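Local coordinates for alpha-1,3-glucanase (PDB 6K0P), which hydrolyses the alpha-1,3-glucosidic linkages of alpha-1,3-glucan as a bacterial enzyme of glycoside hydrolase family 87, at residues Ile467-Asp471 / Gln495-Asn500; Ala535-Phe541 / Asn562-Thr566; Arg269-Gly275 / Asn300-Phe306; Thr220-Lys224 / Lys286-Gly290. The protein carries 1 engineered substitution. All coordinates share one frame; numbering follows the deposited sequence.

Contact 1: residues Ile467-Asp471 / Gln495-Asn500; sequences IYGGD and QSMSPN. With GLC (alpha-D-glucopyranose), chain C.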
# COMPACT_ATOMS: atom_id res chain seq x y z
N ILE A 467 -12.16 -6.10 -13.38
CA ILE A 467 -11.75 -6.01 -14.78
C ILE A 467 -12.73 -5.06 -15.44
O ILE A 467 -13.89 -5.42 -15.68
CB ILE A 467 -11.76 -7.38 -15.46
CG1 ILE A 467 -10.91 -8.41 -14.69
CG2 ILE A 467 -11.24 -7.24 -16.90
CD1 ILE A 467 -11.69 -9.22 -13.63
N TYR A 468 -12.29 -3.83 -15.71
CA TYR A 468 -13.17 -2.74 -16.14
C TYR A 468 -12.75 -2.28 -17.53
O TYR A 468 -11.69 -1.67 -17.70
CB TYR A 468 -13.07 -1.57 -15.16
CG TYR A 468 -13.97 -0.39 -15.45
CD1 TYR A 468 -15.32 -0.56 -15.76
CD2 TYR A 468 -13.49 0.92 -15.38
CE1 TYR A 468 -16.15 0.53 -16.00
CE2 TYR A 468 -14.31 2.01 -15.61
CZ TYR A 468 -15.64 1.81 -15.93
OH TYR A 468 -16.47 2.88 -16.16
N GLY A 469 -13.60 -2.56 -18.51
CA GLY A 469 -13.43 -1.97 -19.83
C GLY A 469 -14.00 -0.58 -19.80
O GLY A 469 -15.19 -0.41 -19.54
N GLY A 470 -13.15 0.43 -20.01
CA GLY A 470 -13.59 1.81 -19.95
C GLY A 470 -13.85 2.37 -21.34
O GLY A 470 -14.65 1.82 -22.10
N ASP A 471 -13.17 3.46 -21.68
CA ASP A 471 -13.33 4.08 -22.98
C ASP A 471 -12.22 3.72 -23.96
O ASP A 471 -12.25 4.17 -25.11
CB ASP A 471 -13.46 5.61 -22.85
CG ASP A 471 -12.34 6.23 -22.03
OD1 ASP A 471 -11.55 5.50 -21.39
OD2 ASP A 471 -12.26 7.47 -22.01
N GLN A 495 -16.84 -5.70 -15.92
CA GLN A 495 -17.75 -4.59 -16.19
C GLN A 495 -17.30 -3.83 -17.43
O GLN A 495 -16.11 -3.62 -17.63
CB GLN A 495 -17.78 -3.63 -14.98
CG GLN A 495 -18.68 -2.40 -15.14
CD GLN A 495 -18.57 -1.45 -13.95
OE1 GLN A 495 -17.99 -1.80 -12.91
NE2 GLN A 495 -19.12 -0.24 -14.09
N SER A 496 -18.27 -3.42 -18.25
CA SER A 496 -18.03 -2.57 -19.42
C SER A 496 -18.73 -1.23 -19.24
O SER A 496 -19.93 -1.19 -18.93
CB SER A 496 -18.57 -3.21 -20.71
OG SER A 496 -17.79 -4.34 -21.07
N MET A 497 -17.99 -0.15 -19.45
CA MET A 497 -18.57 1.18 -19.47
C MET A 497 -19.44 1.35 -20.71
O MET A 497 -19.01 1.05 -21.83
CB MET A 497 -17.44 2.21 -19.49
CG MET A 497 -17.87 3.65 -19.72
SD MET A 497 -16.42 4.72 -19.67
CE MET A 497 -17.09 6.28 -20.21
N SER A 498 -20.70 1.83 -20.50
CA SER A 498 -21.62 2.25 -21.55
C SER A 498 -21.46 3.74 -21.80
O SER A 498 -21.19 4.50 -20.86
CB SER A 498 -23.06 1.99 -21.13
OG SER A 498 -23.32 0.62 -20.95
N PRO A 499 -21.63 4.21 -23.05
CA PRO A 499 -22.02 3.43 -24.22
C PRO A 499 -20.82 2.90 -25.02
O PRO A 499 -21.03 2.30 -26.08
CB PRO A 499 -22.77 4.46 -25.07
CG PRO A 499 -22.02 5.72 -24.80
CD PRO A 499 -21.55 5.65 -23.36
N ASN A 500 -19.60 3.12 -24.53
CA ASN A 500 -18.41 2.75 -25.31
C ASN A 500 -18.40 1.26 -25.65
O ASN A 500 -18.04 0.89 -26.77
CB ASN A 500 -17.15 3.15 -24.55
CG ASN A 500 -17.20 4.59 -24.08
OD1 ASN A 500 -18.04 4.96 -23.25
ND2 ASN A 500 -16.31 5.41 -24.62
C1 GLC C . -19.01 6.19 -11.77
C2 GLC C . -17.87 7.16 -11.75
C3 GLC C . -16.74 6.78 -12.66
C4 GLC C . -16.37 5.35 -12.37
C5 GLC C . -17.59 4.51 -12.64
C6 GLC C . -17.30 3.06 -12.33
O1 GLC C . -19.64 6.37 -12.89
O2 GLC C . -18.33 8.47 -12.05
O3 GLC C . -15.63 7.49 -12.16
O4 GLC C . -15.29 4.91 -13.19
O5 GLC C . -18.62 4.87 -11.77
O6 GLC C . -18.42 2.23 -12.40
O HOH W 1 -16.54 -0.20 -22.45
O HOH W 2 -14.57 4.51 -26.52

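Contact 2: residues Ala535-Phe541 / Asn562-Thr566; sequences AYGGASF and NFTVT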
# COMPACT_ATOMS: atom_id res chain seq x y z
N ALA A 535 -21.59 -6.32 -19.79
CA ALA A 535 -20.22 -6.40 -20.29
C ALA A 535 -20.18 -6.93 -21.71
O ALA A 535 -21.05 -7.70 -22.14
CB ALA A 535 -19.38 -7.31 -19.39
N TYR A 536 -19.14 -6.53 -22.45
CA TYR A 536 -18.97 -6.87 -23.86
C TYR A 536 -17.68 -7.65 -24.06
O TYR A 536 -16.61 -7.23 -23.60
CB TYR A 536 -18.94 -5.61 -24.72
CG TYR A 536 -20.32 -5.10 -25.05
CD1 TYR A 536 -21.14 -4.55 -24.06
CD2 TYR A 536 -20.83 -5.18 -26.34
CE1 TYR A 536 -22.42 -4.09 -24.36
CE2 TYR A 536 -22.10 -4.74 -26.64
CZ TYR A 536 -22.89 -4.20 -25.65
OH TYR A 536 -24.15 -3.75 -25.97
N GLY A 537 -17.78 -8.77 -24.77
CA GLY A 537 -16.63 -9.57 -25.12
C GLY A 537 -16.71 -10.93 -24.46
O GLY A 537 -17.65 -11.69 -24.71
N GLY A 538 -15.75 -11.25 -23.61
CA GLY A 538 -15.83 -12.51 -22.89
C GLY A 538 -14.56 -12.74 -22.09
O GLY A 538 -13.63 -11.93 -22.11
N ALA A 539 -14.56 -13.87 -21.38
CA ALA A 539 -13.38 -14.28 -20.62
C ALA A 539 -13.38 -15.80 -20.52
O ALA A 539 -14.44 -16.43 -20.49
CB ALA A 539 -13.36 -13.67 -19.21
N SER A 540 -12.18 -16.37 -20.46
CA SER A 540 -12.00 -17.81 -20.31
C SER A 540 -11.58 -18.14 -18.89
O SER A 540 -10.84 -17.38 -18.25
CB SER A 540 -10.92 -18.31 -21.28
OG SER A 540 -11.29 -18.04 -22.62
N PHE A 541 -12.04 -19.29 -18.40
CA PHE A 541 -11.80 -19.74 -17.04
C PHE A 541 -11.31 -21.18 -17.08
O PHE A 541 -12.00 -22.05 -17.62
CB PHE A 541 -13.07 -19.63 -16.20
CG PHE A 541 -13.62 -18.23 -16.13
CD1 PHE A 541 -14.36 -17.71 -17.18
CD2 PHE A 541 -13.34 -17.42 -15.04
CE1 PHE A 541 -14.85 -16.41 -17.14
CE2 PHE A 541 -13.83 -16.12 -14.98
CZ PHE A 541 -14.58 -15.61 -16.03
N ASN A 562 -23.97 -9.97 -24.46
CA ASN A 562 -22.82 -9.58 -25.28
C ASN A 562 -21.50 -10.12 -24.73
O ASN A 562 -20.44 -9.76 -25.26
CB ASN A 562 -22.74 -8.05 -25.37
CG ASN A 562 -24.10 -7.40 -25.54
OD1 ASN A 562 -24.73 -6.96 -24.57
ND2 ASN A 562 -24.56 -7.34 -26.79
N PHE A 563 -21.55 -10.94 -23.68
CA PHE A 563 -20.36 -11.43 -22.99
C PHE A 563 -20.42 -12.94 -22.93
O PHE A 563 -21.44 -13.50 -22.50
CB PHE A 563 -20.31 -10.87 -21.56
CG PHE A 563 -18.99 -11.10 -20.86
CD1 PHE A 563 -17.99 -10.15 -20.96
CD2 PHE A 563 -18.75 -12.24 -20.10
CE1 PHE A 563 -16.77 -10.33 -20.32
CE2 PHE A 563 -17.52 -12.42 -19.45
CZ PHE A 563 -16.54 -11.46 -19.57
N THR A 564 -19.35 -13.61 -23.35
CA THR A 564 -19.29 -15.07 -23.35
C THR A 564 -18.34 -15.55 -22.26
O THR A 564 -17.14 -15.26 -22.31
CB THR A 564 -18.86 -15.60 -24.71
OG1 THR A 564 -19.84 -15.25 -25.69
CG2 THR A 564 -18.70 -17.12 -24.65
N VAL A 565 -18.87 -16.28 -21.29
CA VAL A 565 -18.07 -16.99 -20.31
C VAL A 565 -17.67 -18.32 -20.92
O VAL A 565 -18.54 -19.11 -21.33
CB VAL A 565 -18.87 -17.22 -19.02
CG1 VAL A 565 -18.06 -18.02 -18.00
CG2 VAL A 565 -19.35 -15.91 -18.42
N THR A 566 -16.37 -18.58 -21.01
CA THR A 566 -15.86 -19.85 -21.53
C THR A 566 -15.31 -20.67 -20.36
O THR A 566 -14.31 -20.29 -19.76
CB THR A 566 -14.79 -19.63 -22.59
OG1 THR A 566 -15.37 -18.94 -23.70
CG2 THR A 566 -14.22 -20.97 -23.07
O HOH W 3 -23.82 -8.23 -22.28
O HOH W 4 -26.67 -5.13 -24.27

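Contact 3: residues Arg269-Gly275 / Asn300-Phe306; sequences RDLSAWG and NIWVEHF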
# COMPACT_ATOMS: atom_id res chain seq x y z
N ARG A 269 19.79 4.80 -0.64
CA ARG A 269 19.60 3.53 0.06
C ARG A 269 19.84 3.63 1.56
O ARG A 269 20.59 4.48 2.05
CB ARG A 269 20.47 2.41 -0.52
CG ARG A 269 21.98 2.61 -0.34
CD ARG A 269 22.72 1.42 -0.93
NE ARG A 269 24.16 1.61 -1.10
CZ ARG A 269 25.07 1.14 -0.25
NH1 ARG A 269 24.68 0.49 0.84
NH2 ARG A 269 26.37 1.33 -0.48
N ASP A 270 19.18 2.72 2.29
CA ASP A 270 19.52 2.39 3.68
C ASP A 270 19.20 3.53 4.64
O ASP A 270 20.03 3.92 5.47
CB ASP A 270 20.98 1.92 3.81
CG ASP A 270 21.30 0.75 2.90
OD1 ASP A 270 20.39 -0.01 2.52
OD2 ASP A 270 22.49 0.58 2.57
N LEU A 271 17.99 4.05 4.55
CA LEU A 271 17.60 5.17 5.41
C LEU A 271 16.09 5.23 5.48
O LEU A 271 15.38 4.56 4.72
CB LEU A 271 18.20 6.49 4.89
CG LEU A 271 17.93 6.90 3.43
CD1 LEU A 271 16.53 7.48 3.24
CD2 LEU A 271 18.99 7.90 2.96
N SER A 272 15.59 6.06 6.38
CA SER A 272 14.16 6.31 6.48
C SER A 272 13.88 7.79 6.32
O SER A 272 14.75 8.65 6.51
CB SER A 272 13.56 5.79 7.80
OG SER A 272 14.14 6.45 8.91
N ALA A 273 12.64 8.09 5.91
CA ALA A 273 12.18 9.46 5.75
C ALA A 273 10.82 9.60 6.40
O ALA A 273 9.89 8.83 6.09
CB ALA A 273 12.11 9.86 4.27
N TRP A 274 10.71 10.56 7.30
CA TRP A 274 9.55 10.77 8.15
C TRP A 274 8.95 12.13 7.78
O TRP A 274 9.45 13.17 8.22
CB TRP A 274 9.98 10.69 9.62
CG TRP A 274 10.41 9.29 9.93
CD1 TRP A 274 11.68 8.78 9.84
CD2 TRP A 274 9.57 8.20 10.31
NE1 TRP A 274 11.68 7.44 10.16
CE2 TRP A 274 10.39 7.06 10.45
CE3 TRP A 274 8.20 8.08 10.54
CZ2 TRP A 274 9.88 5.81 10.81
CZ3 TRP A 274 7.69 6.84 10.90
CH2 TRP A 274 8.53 5.73 11.03
N GLY A 275 7.92 12.11 6.95
CA GLY A 275 7.31 13.33 6.48
C GLY A 275 6.43 13.97 7.53
O GLY A 275 6.22 13.46 8.63
N ASN A 300 15.94 -0.30 0.08
CA ASN A 300 15.97 -0.42 1.55
C ASN A 300 15.74 0.93 2.23
O ASN A 300 16.44 1.32 3.16
CB ASN A 300 17.27 -1.07 2.03
CG ASN A 300 17.26 -1.41 3.52
OD1 ASN A 300 16.22 -1.79 4.09
ND2 ASN A 300 18.42 -1.27 4.16
N ILE A 301 14.76 1.68 1.73
CA ILE A 301 14.31 2.88 2.42
C ILE A 301 12.91 2.66 2.98
O ILE A 301 12.13 1.85 2.47
CB ILE A 301 14.44 4.20 1.63
CG1 ILE A 301 13.37 4.32 0.56
CG2 ILE A 301 15.86 4.35 1.02
CD1 ILE A 301 13.27 5.74 0.01
N TRP A 302 12.62 3.37 4.06
CA TRP A 302 11.36 3.28 4.79
C TRP A 302 10.81 4.70 4.85
O TRP A 302 11.46 5.60 5.39
CB TRP A 302 11.66 2.72 6.18
CG TRP A 302 10.58 2.73 7.24
CD1 TRP A 302 9.29 3.20 7.15
CD2 TRP A 302 10.73 2.23 8.57
NE1 TRP A 302 8.64 3.02 8.35
CE2 TRP A 302 9.51 2.44 9.24
CE3 TRP A 302 11.79 1.63 9.26
CZ2 TRP A 302 9.31 2.06 10.57
CZ3 TRP A 302 11.60 1.27 10.59
CH2 TRP A 302 10.37 1.48 11.23
N VAL A 303 9.65 4.93 4.23
CA VAL A 303 9.09 6.26 4.06
C VAL A 303 7.67 6.28 4.62
O VAL A 303 6.88 5.36 4.35
CB VAL A 303 9.10 6.66 2.57
CG1 VAL A 303 8.50 8.03 2.35
CG2 VAL A 303 10.52 6.61 2.03
N GLU A 304 7.34 7.33 5.37
CA GLU A 304 6.01 7.52 5.94
C GLU A 304 5.60 8.98 5.88
O GLU A 304 6.44 9.88 5.90
CB GLU A 304 5.92 7.10 7.42
CG GLU A 304 6.37 5.66 7.65
CD GLU A 304 5.71 4.99 8.85
OE1 GLU A 304 4.72 5.53 9.41
OE2 GLU A 304 6.18 3.90 9.22
N HIS A 305 4.28 9.20 5.81
CA HIS A 305 3.71 10.54 6.02
C HIS A 305 4.14 11.52 4.94
O HIS A 305 4.33 12.71 5.20
CB HIS A 305 3.98 11.06 7.44
CG HIS A 305 3.56 10.10 8.50
ND1 HIS A 305 4.29 9.89 9.65
CD2 HIS A 305 2.49 9.27 8.57
CE1 HIS A 305 3.69 8.97 10.38
NE2 HIS A 305 2.60 8.58 9.75
N PHE A 306 4.29 11.00 3.72
CA PHE A 306 4.29 11.77 2.49
C PHE A 306 3.01 11.48 1.73
O PHE A 306 2.23 10.60 2.11
CB PHE A 306 5.53 11.43 1.63
CG PHE A 306 6.81 11.95 2.22
CD1 PHE A 306 7.52 11.20 3.16
CD2 PHE A 306 7.29 13.20 1.87
CE1 PHE A 306 8.69 11.69 3.72
CE2 PHE A 306 8.46 13.70 2.43
CZ PHE A 306 9.16 12.94 3.36
O HOH W 5 6.60 11.21 10.19

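Contact 4: residues Thr220-Lys224 / Lys286-Gly290; sequences TINSK and KFIDG. With GLC (alpha-D-glucopyranose), chain B.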
# COMPACT_ATOMS: atom_id res chain seq x y z
N THR A 220 17.24 16.99 9.70
CA THR A 220 16.14 17.76 9.15
C THR A 220 16.22 17.78 7.63
O THR A 220 17.28 18.05 7.05
CB THR A 220 16.20 19.20 9.67
OG1 THR A 220 15.88 19.20 11.07
CG2 THR A 220 15.20 20.09 8.92
N ILE A 221 15.10 17.47 6.98
CA ILE A 221 14.91 17.78 5.57
C ILE A 221 13.79 18.82 5.51
O ILE A 221 12.60 18.50 5.66
CB ILE A 221 14.64 16.53 4.72
CG1 ILE A 221 13.57 15.62 5.32
CG2 ILE A 221 15.94 15.74 4.54
CD1 ILE A 221 13.12 14.53 4.36
N ASN A 222 14.17 20.08 5.33
CA ASN A 222 13.19 21.16 5.27
C ASN A 222 13.06 21.73 3.87
O ASN A 222 12.51 22.83 3.70
CB ASN A 222 13.49 22.26 6.30
CG ASN A 222 14.81 22.96 6.05
OD1 ASN A 222 15.42 22.82 4.99
ND2 ASN A 222 15.26 23.72 7.04
N SER A 223 13.54 21.01 2.87
CA SER A 223 13.51 21.48 1.50
C SER A 223 13.51 20.27 0.59
O SER A 223 13.72 19.14 1.02
CB SER A 223 14.74 22.33 1.21
OG SER A 223 15.91 21.51 1.28
N LYS A 224 13.29 20.54 -0.69
CA LYS A 224 13.59 19.57 -1.73
C LYS A 224 15.08 19.63 -2.04
O LYS A 224 15.61 20.69 -2.38
CB LYS A 224 12.74 19.87 -2.97
CG LYS A 224 11.41 19.17 -2.93
CD LYS A 224 11.58 17.68 -3.24
CE LYS A 224 10.41 16.90 -2.71
NZ LYS A 224 10.43 15.54 -3.29
N LYS A 286 5.57 14.19 -2.93
CA LYS A 286 6.27 12.94 -3.21
C LYS A 286 7.65 13.02 -2.58
O LYS A 286 8.36 14.02 -2.76
CB LYS A 286 6.38 12.70 -4.71
CG LYS A 286 5.04 12.43 -5.38
CD LYS A 286 4.41 13.69 -5.97
CE LYS A 286 3.16 13.33 -6.74
NZ LYS A 286 2.54 14.52 -7.39
N PHE A 287 8.03 11.99 -1.82
CA PHE A 287 9.34 12.03 -1.17
C PHE A 287 10.46 12.18 -2.20
O PHE A 287 11.39 12.97 -2.00
CB PHE A 287 9.57 10.79 -0.30
CG PHE A 287 10.99 10.67 0.20
CD1 PHE A 287 11.55 11.67 0.99
CD2 PHE A 287 11.76 9.57 -0.12
CE1 PHE A 287 12.86 11.57 1.44
CE2 PHE A 287 13.07 9.45 0.34
CZ PHE A 287 13.62 10.45 1.11
N ILE A 288 10.38 11.44 -3.30
CA ILE A 288 11.34 11.54 -4.39
C ILE A 288 10.59 12.04 -5.62
O ILE A 288 9.60 11.42 -6.04
CB ILE A 288 12.03 10.20 -4.69
CG1 ILE A 288 12.91 9.78 -3.51
CG2 ILE A 288 12.87 10.30 -5.97
CD1 ILE A 288 13.29 8.30 -3.54
N ASP A 289 11.05 13.15 -6.19
CA ASP A 289 10.66 13.58 -7.52
C ASP A 289 11.76 13.20 -8.49
O ASP A 289 12.95 13.31 -8.17
CB ASP A 289 10.48 15.10 -7.56
CG ASP A 289 9.38 15.59 -6.64
OD1 ASP A 289 8.24 15.13 -6.80
OD2 ASP A 289 9.67 16.42 -5.77
N GLY A 290 11.37 12.74 -9.66
CA GLY A 290 12.36 12.39 -10.67
C GLY A 290 11.71 12.22 -12.01
O GLY A 290 11.67 11.11 -12.56
C1 GLC B . -3.90 12.97 -8.26
C2 GLC B . -3.14 13.89 -9.19
C3 GLC B . -1.70 13.44 -9.28
C4 GLC B . -1.09 13.33 -7.89
C5 GLC B . -1.91 12.37 -7.06
C6 GLC B . -1.47 12.32 -5.61
O1 GLC B . -3.99 11.75 -8.91
O2 GLC B . -3.82 13.88 -10.46
O3 GLC B . -0.97 14.46 -9.92
O4 GLC B . 0.22 12.85 -7.94
O5 GLC B . -3.23 12.81 -7.04
O6 GLC B . -1.42 13.56 -4.96

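Contact 1: residues Ile467-Asp471 / Gln495-Asn500
Y468 and Q495 are neighbours on adjacent parallel strands of the right-handed beta-helix, the fold of the pectate-lyase-like clan, and both line a glycan pocket. Three backbone hydrogen bonds join the two rungs: Q495 N donates to I467 O, G469 N to Q495 O at 2.9 Å, and M497 N to G469 O at 2.8 Å, the last being the straightest at 169°. Y468 CA and S496 CA add CH...O contacts to Q495 O and G469 O.

Both side chains of the first pair leave on the same face, and with CG anti to the backbone N (Y468 chi1 -178°) the ring comes next to the Q495 amide. Their planes are 57° apart, with Q495 NE2 3.6 Å from Y468 CE1. W466 holds the other end of the amide, its NE1 bonded to Q495 OE1, and also stacks on the Y468 ring. At the hydroxyl end of the ring, M497 CB comes within 3.5 Å of Y468 OH.

Water and sugar add further polar links. One water bridges D471 O and N500 ND2. With its oxygen committed to W466, the Q495 amide directs NE2 at the sugar, donating to O6 of the glucose at 3.1 Å.

Contact 2: residues Ala535-Phe541 / Asn562-Thr566
N562 lies flat against the ring of Y536, and the two side chains run alongside each other in the same direction. N562 CB sits over the ring centre, 3.6 Å from the Y536 centroid in a CH-pi contact, while the amide continues over the phenol end with its plane only 7° from that of the ring. With an alanine at Y536 the N562 amide would lose the ring it stacks on and is likely to turn more freely.

A second CH-pi contact reverses the roles of the segments. The F563 ring, placed with CG anti to its backbone N (chi1 -169°), receives G538 CA over its face, 3.5 Å from the centroid. A535 CB touches F563 CD1 at 3.5 Å, and A539 CB approaches CZ of the same ring; further along, F541 CE1 meets V565 CG1.

Five backbone hydrogen bonds pair the strands in parallel, as successive coils of the beta-helix close to its C-terminal end. The ladder runs from G537 N to N562 O, at 2.9 Å, as far as F541 N to T566 O, at 2.8 Å. A side chain on G538 would run into T564 O.

A water joins the segments next to this ladder: it donates to A535 O and N562 OD1 and accepts from N562 N.

Contact 3: residues Arg269-Gly275 / Asn300-Phe306
W274 and W302 bring their indoles together on one face of two parallel strands, neighbouring coils of the right-handed beta-helix. W274 CZ2 lies over the W302 face toward its rim, 3.7 Å from W302 CE2, with the rings oblique at 58°. The W274 six-membered ring also lies alongside E304, planes 37° apart, its CZ3 3.4 Å from E304 CD. Were W274 an alanine, a gap would probably open beside W302 and E304, and S272 OG would lose its indole donor.

The next shell fixes these groups. W274 NE1 donates to S272 OG at 2.9 Å, somewhat out of the indole plane. W302 NE1 makes a straighter bond (166°) to the anti lone pair of E304 OE2, lying in the indole plane. N327 holds the other carboxylate oxygen of E304, and W240 meets W302 edge to face.

Beneath them, backbone bonds such as A273 N to W302 O, at 2.8 Å, keep the strands in step. On the reverse face, A273 CB touches F306 CE1, and the F306 ring carries G275 CA over its face; a side chain on that glycine would collide with H305 O.

The two chains turn corners at D270 and N300, and there R269 forms a salt bridge with D270 OD2. N300 ND2 donates to the other oxygen, D270 OD1, at 2.9 Å, arriving from above the carboxylate plane.

Contact 4: residues Thr220-Lys224 / Lys286-Gly290
K224 and F287 mark the closest approach of the two backbones, with 8.7 Å between their CA atoms, too far for the direct pairing of adjacent strands. Strand 256-259 runs between them in the beta-helix, pairing in parallel with 224-227 on one side and 286-289 on the other. The chain of 286-290 turns a corner at F287 and I288, and this bend brings the carbonyls of K286 and F287 to the same lysine.

That lysine is K224. Bent at chi2 (-75°) and extended beyond, its side chain spans the gap and carries NZ to K286 O at 2.6 Å, nearly in line with the carbonyl. The same nitrogen forms a salt bridge with D289 OD2 at 2.7 Å, approaching from well above the carboxylate plane (61°), and a weak bond to F287 O at 3.0 Å. F257 O, on the intervening strand, is a further acceptor. Farther inside the coil, I221 CD1 meets the edge of the F287 ring at CE1, 4.2 Å away.

K286 turns its own side chain the other way, NZ donating to O4 of a bound glucose at 2.9 Å, with G283 O as a second acceptor and W311 as a cation-pi partner.

The carboxylate and several carbonyl oxygens around K224 NZ would be expected to stabilise its positive charge; because its acceptors lie on 256-259 and 286-289, the lysine links three successive coils beside a residue that binds sugar.

From the N terminus, contact 4 opens first: residues 220-224 wait 61 residues for 286-290, a span covering more than one coil of the beta-helix. Contact 3 opens within that span, at 269-275, and closes beyond it, at 300-306, so the two cross. They also touch, because F287 packs against A273, I301, V303 and F306 in the interior of the coils. Contacts 1 and 2 follow in series, closing separate loops of 23 and 20 residues toward the C-terminal end, where S496 OG probably bonds to Y536 N. About 38 Å separates the centres of contacts 1 and 3, which lie on opposite sides of the chain's centre.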